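AtGH3.15 acyl acid amido synthetase (PDB 6E1Q) catalyses the ATP-dependent conjugation of glutamine, and possibly cysteine, to the auxin precursor indole-3-butyric acid, and likewise conjugates the herbicide 2,4-DB with glutamine. Local coordinates at residues S37-L45 with S83-I91; A513-N521 with L579-E587. All coordinates share one frame; numbering follows the deposited sequence.

Contact 1 (S37-L45 with S83-I91)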
loop_
_atom_site.group_PDB
_atom_site.type_symbol
_atom_site.label_atom_id
_atom_site.label_comp_id
_atom_site.label_asym_id
_atom_site.label_seq_id
_atom_site.Cartn_x
_atom_site.Cartn_y
_atom_site.Cartn_z
ATOM N N SER A 37 -14.222 3.471 -29.023
ATOM C CA SER A 37 -15.530 3.590 -29.664
ATOM C C SER A 37 -16.544 4.235 -28.725
ATOM O O SER A 37 -17.250 5.170 -29.108
ATOM C CB SER A 37 -16.026 2.222 -30.137
ATOM O OG SER A 37 -15.042 1.546 -30.897
ATOM N N ARG A 38 -16.618 3.758 -27.482
ATOM C CA ARG A 38 -17.630 4.265 -26.561
ATOM C C ARG A 38 -17.360 5.709 -26.154
ATOM O O ARG A 38 -18.309 6.451 -25.872
ATOM C CB ARG A 38 -17.723 3.359 -25.326
ATOM C CG ARG A 38 -18.620 2.133 -25.560
ATOM C CD ARG A 38 -18.395 0.981 -24.575
ATOM N NE ARG A 38 -18.733 -0.315 -25.180
ATOM C CZ ARG A 38 -18.552 -1.505 -24.601
ATOM N NH1 ARG A 38 -18.030 -1.597 -23.381
ATOM N NH2 ARG A 38 -18.887 -2.613 -25.249
ATOM N N ASN A 39 -16.092 6.136 -26.142
ATOM C CA ASN A 39 -15.726 7.464 -25.658
ATOM C C ASN A 39 -15.346 8.420 -26.782
ATOM O O ASN A 39 -14.724 9.457 -26.524
ATOM C CB ASN A 39 -14.586 7.359 -24.645
ATOM C CG ASN A 39 -15.006 6.637 -23.386
ATOM O OD1 ASN A 39 -15.796 7.154 -22.593
ATOM N ND2 ASN A 39 -14.490 5.429 -23.199
ATOM N N ALA A 40 -15.749 8.104 -28.015
ATOM C CA ALA A 40 -15.302 8.849 -29.187
ATOM C C ALA A 40 -15.811 10.285 -29.201
ATOM O O ALA A 40 -15.205 11.146 -29.848
ATOM C CB ALA A 40 -15.755 8.128 -30.461
ATOM N N GLN A 41 -16.928 10.568 -28.537
ATOM C CA GLN A 41 -17.454 11.924 -28.544
ATOM C C GLN A 41 -17.210 12.659 -27.230
ATOM O O GLN A 41 -17.745 13.756 -27.047
ATOM C CB GLN A 41 -18.943 11.921 -28.897
ATOM C CG GLN A 41 -19.228 11.490 -30.346
ATOM C CD GLN A 41 -18.614 12.438 -31.384
ATOM O OE1 GLN A 41 -17.651 12.085 -32.073
ATOM N NE2 GLN A 41 -19.173 13.641 -31.498
ATOM N N THR A 42 -16.411 12.095 -26.318
ATOM C CA THR A 42 -15.989 12.867 -25.152
ATOM C C THR A 42 -15.151 14.060 -25.601
ATOM O O THR A 42 -14.510 14.040 -26.657
ATOM C CB THR A 42 -15.169 12.028 -24.163
ATOM O OG1 THR A 42 -13.950 11.587 -24.784
ATOM C CG2 THR A 42 -15.966 10.840 -23.655
ATOM N N GLU A 43 -15.162 15.117 -24.793
ATOM C CA GLU A 43 -14.336 16.271 -25.133
ATOM C C GLU A 43 -12.870 15.876 -25.208
ATOM O O GLU A 43 -12.160 16.274 -26.131
ATOM C CB GLU A 43 -14.536 17.394 -24.113
ATOM C CG GLU A 43 -13.515 18.498 -24.257
ATOM C CD GLU A 43 -13.725 19.656 -23.292
ATOM O OE1 GLU A 43 -14.879 19.934 -22.882
ATOM O OE2 GLU A 43 -12.716 20.295 -22.947
ATOM N N TYR A 44 -12.416 15.045 -24.270
ATOM C CA TYR A 44 -11.001 14.682 -24.226
ATOM C C TYR A 44 -10.579 13.905 -25.472
ATOM O O TYR A 44 -9.600 14.259 -26.140
ATOM C CB TYR A 44 -10.697 13.865 -22.963
ATOM C CG TYR A 44 -9.207 13.686 -22.770
ATOM C CD1 TYR A 44 -8.468 14.644 -22.094
ATOM C CD2 TYR A 44 -8.529 12.589 -23.313
ATOM C CE1 TYR A 44 -7.110 14.519 -21.937
ATOM C CE2 TYR A 44 -7.161 12.456 -23.154
ATOM C CZ TYR A 44 -6.460 13.427 -22.455
ATOM O OH TYR A 44 -5.104 13.343 -22.276
ATOM N N LEU A 45 -11.297 12.831 -25.796
ATOM C CA LEU A 45 -10.830 11.947 -26.863
ATOM C C LEU A 45 -11.034 12.574 -28.235
ATOM O O LEU A 45 -10.170 12.453 -29.113
ATOM C CB LEU A 45 -11.537 10.595 -26.773
ATOM C CG LEU A 45 -10.722 9.379 -27.195
ATOM C CD1 LEU A 45 -9.358 9.410 -26.516
ATOM C CD2 LEU A 45 -11.489 8.107 -26.855
ATOM N N SER A 83 -19.795 14.454 -17.192
ATOM C CA SER A 83 -18.811 13.371 -17.267
ATOM C C SER A 83 -18.197 13.219 -18.656
ATOM O O SER A 83 -17.065 12.721 -18.768
ATOM C CB SER A 83 -19.460 12.041 -16.855
ATOM O OG SER A 83 -19.770 12.010 -15.465
ATOM N N ASP A 84 -18.905 13.646 -19.715
ATOM C CA ASP A 84 -18.422 13.448 -21.081
ATOM C C ASP A 84 -17.298 14.396 -21.472
ATOM O O ASP A 84 -16.911 14.412 -22.646
ATOM C CB ASP A 84 -19.573 13.544 -22.101
ATOM C CG ASP A 84 -20.162 14.949 -22.230
ATOM O OD1 ASP A 84 -19.470 15.951 -21.966
ATOM O OD2 ASP A 84 -21.340 15.050 -22.629
ATOM N N LEU A 85 -16.790 15.214 -20.549
ATOM C CA LEU A 85 -15.463 15.780 -20.768
ATOM C C LEU A 85 -14.452 14.662 -21.011
ATOM O O LEU A 85 -13.540 14.806 -21.833
ATOM C CB LEU A 85 -15.021 16.618 -19.561
ATOM C CG LEU A 85 -15.809 17.849 -19.117
ATOM C CD1 LEU A 85 -14.923 18.830 -18.328
ATOM C CD2 LEU A 85 -16.460 18.543 -20.279
ATOM N N ILE A 86 -14.589 13.546 -20.288
ATOM C CA ILE A 86 -13.612 12.461 -20.352
ATOM C C ILE A 86 -14.239 11.082 -20.512
ATOM O O ILE A 86 -13.557 10.150 -20.975
ATOM C CB ILE A 86 -12.698 12.470 -19.100
ATOM C CG1 ILE A 86 -13.533 12.173 -17.849
ATOM C CG2 ILE A 86 -11.948 13.778 -18.970
ATOM C CD1 ILE A 86 -12.737 12.010 -16.576
ATOM N N CYS A 87 -15.504 10.877 -20.163
ATOM C CA CYS A 87 -16.057 9.534 -20.070
ATOM C C CYS A 87 -17.496 9.530 -20.560
ATOM O O CYS A 87 -18.275 10.431 -20.236
ATOM C CB CYS A 87 -15.985 9.013 -18.618
ATOM S SG CYS A 87 -16.329 7.253 -18.463
ATOM N N ASP A 88 -17.847 8.507 -21.343
ATOM C CA ASP A 88 -19.203 8.370 -21.859
ATOM C C ASP A 88 -20.185 7.853 -20.816
ATOM O O ASP A 88 -21.387 7.787 -21.095
ATOM C CB ASP A 88 -19.227 7.439 -23.077
ATOM C CG ASP A 88 -19.246 5.959 -22.692
ATOM O OD1 ASP A 88 -18.542 5.575 -21.734
ATOM O OD2 ASP A 88 -19.974 5.175 -23.343
ATOM N N ARG A 89 -19.711 7.460 -19.645
ATOM C CA ARG A 89 -20.589 7.052 -18.566
ATOM C C ARG A 89 -20.463 8.017 -17.393
ATOM O O ARG A 89 -19.438 8.690 -17.241
ATOM C CB ARG A 89 -20.277 5.612 -18.132
ATOM C CG ARG A 89 -20.847 4.581 -19.123
ATOM C CD ARG A 89 -20.048 3.289 -19.185
ATOM N NE ARG A 89 -18.731 3.491 -19.783
ATOM C CZ ARG A 89 -17.588 3.395 -19.109
ATOM N NH1 ARG A 89 -17.608 3.083 -17.820
ATOM N NH2 ARG A 89 -16.427 3.607 -19.723
ATOM N N PRO A 90 -21.498 8.126 -16.558
ATOM C CA PRO A 90 -21.431 9.059 -15.429
ATOM C C PRO A 90 -20.314 8.700 -14.459
ATOM O O PRO A 90 -20.004 7.527 -14.242
ATOM C CB PRO A 90 -22.819 8.938 -14.775
ATOM C CG PRO A 90 -23.471 7.755 -15.408
ATOM C CD PRO A 90 -22.851 7.579 -16.747
ATOM N N ILE A 91 -19.687 9.733 -13.901
ATOM C CA ILE A 91 -18.716 9.549 -12.827
ATOM C C ILE A 91 -19.493 9.361 -11.529
ATOM O O ILE A 91 -20.267 10.235 -11.131
ATOM C CB ILE A 91 -17.757 10.746 -12.734
ATOM C CG1 ILE A 91 -17.061 10.994 -14.074
ATOM C CG2 ILE A 91 -16.762 10.580 -11.573
ATOM C CD1 ILE A 91 -16.275 9.843 -14.558
#
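Asn-39 meets Asp-88 through its side chain while its carbonyl, Asn-39 O, is gripped twice by Thr-42, from Thr-42 N and from Thr-42 OG1 at 2.9 Å. This closes the type I turn joining helix 24-38 to helix 43-49, packed on the loop before strand 91-97. Thr-42 OG1 also accepts from Leu-45 N at 3.1 Å, making Thr-42 the helix N-cap. A chi1 of 63° turns CG2 away from the Thr-42 carbonyl carbon and lays this methyl on the backbone of Ile-86 and Cys-87, 3.5 Å from Cys-87 N. The next two amides look across: Glu-43 N donates to Asp-84 O at 2.9 Å and Tyr-44 N to Leu-85 O at 2.7 Å. Asp-88 N gives Asn-39 OD1 a nearly axial bond of 2.8 Å, and Asn-39 ND2 is held by Ile-35 O. The Asp-88 carboxylate, crosswise to that amide, pairs instead with Arg-89 NE, whose guanidinium also donates to Phe-398 O. Replacing Thr-42 by an alanine would probably leave Leu-45 N uncapped and open a gap over Cys-87 N. All three first-turn amides thus have acceptors, which is likely to suit the positive end of the helix dipole.

Contact 2 (A513-N521 with L579-E587)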
loop_
_atom_site.group_PDB
_atom_site.type_symbol
_atom_site.label_atom_id
_atom_site.label_comp_id
_atom_site.label_asym_id
_atom_site.label_seq_id
_atom_site.Cartn_x
_atom_site.Cartn_y
_atom_site.Cartn_z
ATOM N N ALA A 513 26.396 6.165 -8.233
ATOM C CA ALA A 513 27.706 6.698 -8.584
ATOM C C ALA A 513 27.795 8.205 -8.384
ATOM O O ALA A 513 28.875 8.718 -8.068
ATOM C CB ALA A 513 28.042 6.341 -10.030
ATOM N N VAL A 514 26.690 8.933 -8.572
ATOM C CA VAL A 514 26.751 10.383 -8.408
ATOM C C VAL A 514 26.994 10.731 -6.948
ATOM O O VAL A 514 27.840 11.578 -6.631
ATOM C CB VAL A 514 25.478 11.055 -8.961
ATOM C CG1 VAL A 514 25.515 12.555 -8.706
ATOM C CG2 VAL A 514 25.350 10.795 -10.455
ATOM N N TYR A 515 26.280 10.064 -6.038
ATOM C CA TYR A 515 26.579 10.201 -4.615
ATOM C C TYR A 515 28.025 9.810 -4.328
ATOM O O TYR A 515 28.763 10.545 -3.663
ATOM C CB TYR A 515 25.621 9.338 -3.778
ATOM C CG TYR A 515 25.890 9.447 -2.291
ATOM C CD1 TYR A 515 26.831 8.621 -1.665
ATOM C CD2 TYR A 515 25.234 10.399 -1.514
ATOM C CE1 TYR A 515 27.099 8.738 -0.302
ATOM C CE2 TYR A 515 25.489 10.519 -0.156
ATOM C CZ TYR A 515 26.422 9.681 0.439
ATOM O OH TYR A 515 26.690 9.805 1.775
ATOM N N ARG A 516 28.447 8.649 -4.822
ATOM C CA ARG A 516 29.736 8.119 -4.398
ATOM C C ARG A 516 30.882 8.925 -4.997
ATOM O O ARG A 516 31.874 9.203 -4.311
ATOM C CB ARG A 516 29.832 6.641 -4.763
ATOM C CG ARG A 516 28.966 5.771 -3.857
ATOM C CD ARG A 516 29.099 4.284 -4.165
ATOM N NE ARG A 516 28.335 3.909 -5.351
ATOM C CZ ARG A 516 28.859 3.751 -6.561
ATOM N NH1 ARG A 516 30.158 3.931 -6.757
ATOM N NH2 ARG A 516 28.082 3.412 -7.578
ATOM N N LYS A 517 30.749 9.333 -6.262
ATOM C CA LYS A 517 31.719 10.256 -6.844
ATOM C C LYS A 517 31.749 11.566 -6.065
ATOM O O LYS A 517 32.822 12.139 -5.838
ATOM C CB LYS A 517 31.394 10.501 -8.317
ATOM C CG LYS A 517 32.417 11.353 -9.037
ATOM C CD LYS A 517 31.969 12.769 -9.282
ATOM C CE LYS A 517 32.478 13.240 -10.641
ATOM N NZ LYS A 517 32.347 14.706 -10.806
ATOM N N GLY A 518 30.580 12.040 -5.626
ATOM C CA GLY A 518 30.543 13.214 -4.770
ATOM C C GLY A 518 31.332 13.026 -3.488
ATOM O O GLY A 518 32.021 13.939 -3.032
ATOM N N ARG A 519 31.242 11.837 -2.889
ATOM C CA ARG A 519 31.950 11.590 -1.639
ATOM C C ARG A 519 33.445 11.434 -1.881
ATOM O O ARG A 519 34.267 12.031 -1.175
ATOM C CB ARG A 519 31.388 10.345 -0.954
ATOM C CG ARG A 519 30.182 10.625 -0.065
ATOM C CD ARG A 519 30.663 11.218 1.234
ATOM N NE ARG A 519 30.966 10.175 2.199
ATOM C CZ ARG A 519 32.051 10.150 2.963
ATOM N NH1 ARG A 519 32.944 11.120 2.876
ATOM N NH2 ARG A 519 32.236 9.151 3.817
ATOM N N LYS A 520 33.816 10.639 -2.880
ATOM C CA LYS A 520 35.211 10.255 -3.028
ATOM C C LYS A 520 35.983 11.284 -3.842
ATOM O O LYS A 520 37.069 11.715 -3.438
ATOM C CB LYS A 520 35.300 8.861 -3.662
ATOM C CG LYS A 520 36.681 8.497 -4.178
ATOM C CD LYS A 520 36.639 7.238 -5.035
ATOM C CE LYS A 520 38.008 6.582 -5.106
ATOM N NZ LYS A 520 38.756 6.791 -3.838
ATOM N N ASN A 521 35.414 11.720 -4.962
ATOM C CA ASN A 521 36.109 12.613 -5.879
ATOM C C ASN A 521 35.722 14.076 -5.682
ATOM O O ASN A 521 36.534 14.886 -5.223
ATOM C CB ASN A 521 35.817 12.201 -7.322
ATOM C CG ASN A 521 36.709 12.896 -8.312
ATOM O OD1 ASN A 521 37.466 13.796 -7.956
ATOM N ND2 ASN A 521 36.617 12.495 -9.570
ATOM N N LEU A 579 28.707 8.554 12.262
ATOM C CA LEU A 579 29.128 8.956 10.934
ATOM C C LEU A 579 29.887 7.816 10.278
ATOM O O LEU A 579 30.576 7.039 10.952
ATOM C CB LEU A 579 30.021 10.196 10.984
ATOM C CG LEU A 579 29.399 11.459 11.568
ATOM C CD1 LEU A 579 30.490 12.472 11.945
ATOM C CD2 LEU A 579 28.445 12.048 10.567
ATOM N N SER A 580 29.772 7.727 8.956
ATOM C CA SER A 580 30.624 6.808 8.217
ATOM C C SER A 580 32.079 7.211 8.410
ATOM O O SER A 580 32.418 8.392 8.343
ATOM C CB SER A 580 30.259 6.818 6.734
ATOM O OG SER A 580 31.203 6.087 5.961
ATOM N N ARG A 581 32.939 6.233 8.671
ATOM C CA ARG A 581 34.363 6.506 8.816
ATOM C C ARG A 581 35.159 6.102 7.588
ATOM O O ARG A 581 36.376 6.274 7.571
ATOM C CB ARG A 581 34.922 5.801 10.060
ATOM C CG ARG A 581 34.522 6.453 11.378
ATOM C CD ARG A 581 34.303 7.954 11.209
ATOM N NE ARG A 581 33.853 8.598 12.442
ATOM C CZ ARG A 581 33.582 9.896 12.552
ATOM N NH1 ARG A 581 33.714 10.693 11.500
ATOM N NH2 ARG A 581 33.181 10.400 13.712
ATOM N N LYS A 582 34.509 5.571 6.561
ATOM C CA LYS A 582 35.205 5.160 5.355
ATOM C C LYS A 582 34.550 5.836 4.163
ATOM O O LYS A 582 33.347 6.109 4.168
ATOM C CB LYS A 582 35.189 3.626 5.191
ATOM C CG LYS A 582 35.956 2.873 6.284
ATOM C CD LYS A 582 35.254 1.575 6.673
ATOM C CE LYS A 582 35.419 0.490 5.623
ATOM N NZ LYS A 582 34.445 -0.642 5.810
ATOM N N ILE A 583 35.356 6.129 3.152
ATOM C CA ILE A 583 34.840 6.751 1.936
ATOM C C ILE A 583 34.380 5.648 0.991
ATOM O O ILE A 583 35.105 4.659 0.804
ATOM C CB ILE A 583 35.892 7.670 1.297
ATOM C CG1 ILE A 583 36.288 8.771 2.280
ATOM C CG2 ILE A 583 35.379 8.294 0.021
ATOM C CD1 ILE A 583 37.604 8.526 2.977
ATOM N N PRO A 584 33.190 5.760 0.396
ATOM C CA PRO A 584 32.719 4.717 -0.525
ATOM C C PRO A 584 33.522 4.708 -1.816
ATOM O O PRO A 584 34.147 5.694 -2.206
ATOM C CB PRO A 584 31.256 5.098 -0.778
ATOM C CG PRO A 584 31.182 6.558 -0.486
ATOM C CD PRO A 584 32.190 6.827 0.592
ATOM N N SER A 585 33.510 3.558 -2.480
ATOM C CA SER A 585 34.294 3.394 -3.691
ATOM C C SER A 585 33.578 3.997 -4.896
ATOM O O SER A 585 32.348 4.089 -4.938
ATOM C CB SER A 585 34.594 1.913 -3.929
ATOM O OG SER A 585 33.393 1.156 -3.965
ATOM N N TRP A 586 34.373 4.424 -5.877
ATOM C CA TRP A 586 33.874 4.929 -7.149
ATOM C C TRP A 586 35.028 5.020 -8.145
ATOM O O TRP A 586 36.122 5.470 -7.788
ATOM C CB TRP A 586 33.203 6.299 -6.980
ATOM C CG TRP A 586 32.641 6.811 -8.270
ATOM C CD1 TRP A 586 31.395 6.571 -8.781
ATOM C CD2 TRP A 586 33.326 7.609 -9.243
ATOM N NE1 TRP A 586 31.261 7.185 -10.005
ATOM C CE2 TRP A 586 32.433 7.825 -10.313
ATOM C CE3 TRP A 586 34.608 8.164 -9.310
ATOM C CZ2 TRP A 586 32.782 8.577 -11.437
ATOM C CZ3 TRP A 586 34.951 8.907 -10.422
ATOM C CH2 TRP A 586 34.039 9.112 -11.469
ATOM N N GLU A 587 34.791 4.590 -9.385
ATOM C CA GLU A 587 35.778 4.651 -10.470
ATOM C C GLU A 587 36.430 6.026 -10.587
ATOM O O GLU A 587 35.884 6.926 -11.226
ATOM C CB GLU A 587 35.114 4.284 -11.807
ATOM C CG GLU A 587 35.972 4.543 -13.050
ATOM C CD GLU A 587 35.149 5.035 -14.227
ATOM O OE1 GLU A 587 35.109 6.264 -14.452
ATOM O OE2 GLU A 587 34.536 4.195 -14.922
#
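Trp-586 supplies the broadest interface with helix 513-522, and its dominant interaction is CH-pi. Lys-517 CG stands 3.5 Å from the centroid of the six-membered ring and 5° off its normal, while Lys-517 CB covers the same ring system near CE2. Lysine and indole run alongside one another, the lysine set by CG anti to its backbone N (chi1 -175°); beyond that the chain bends at chi2 and again at chi3, and the ammonium pairs with Asp-522. Ala-513 CB meets the indole at its edge, in plane, 3.3 Å from Trp-586 NE1.

Polar contact across the interface rests on Arg-516. Arg-516 NH1 donates to Ser-585 O at 2.9 Å, with the acceptor close to the guanidinium plane and an N-H...O angle of 154°. Arg-516 NE is bound to Leu-511 O, so the group is held at two points and lies near the indole edge.

Trp-586, Ser-585 and their neighbours down to Ser-580 belong to the C-terminal tail, which leaves strand 574-579, an outermost strand of a four-stranded mixed sheet, and runs in extended, irregular form along a helix of the GH3 C-terminal domain.

Van der Waals contacts continue along the tail. Pro-584 CG rests 3.8 Å from Arg-519 CB, and Pro-584 CD sits over one face of the Arg-519 guanidinium, which is salt-bridged through NE to Glu-508 of helix 497-510. Ile-583 CG2 touches Lys-520 CA at 3.6 Å, while the extended aliphatic part of Lys-520 lays CD against the carbonyl oxygen Trp-586 O, 3.3 Å away.

From the N terminus, contact 1 comes first: the turn between helix 24-38 and helix 43-49 is rejoined by the loop leading into strand 91-97, closing a mostly helical excursion through helices 55-61 and 67-78 within the N-terminal domain. The chain runs on through the sheets, and the helices and loops around them, that carry the ATP and ligand sites before contact 2 opens. There helix 513-522 is met by the last modelled residues, after a loop with strand 529-533, helices 537-547 and 564-571, and strand 574-579. The two loops lie in series, neither nesting nor crossing. Their centres are about 53 Å apart and their nearest atoms about 33 Å, so each ties together its own region.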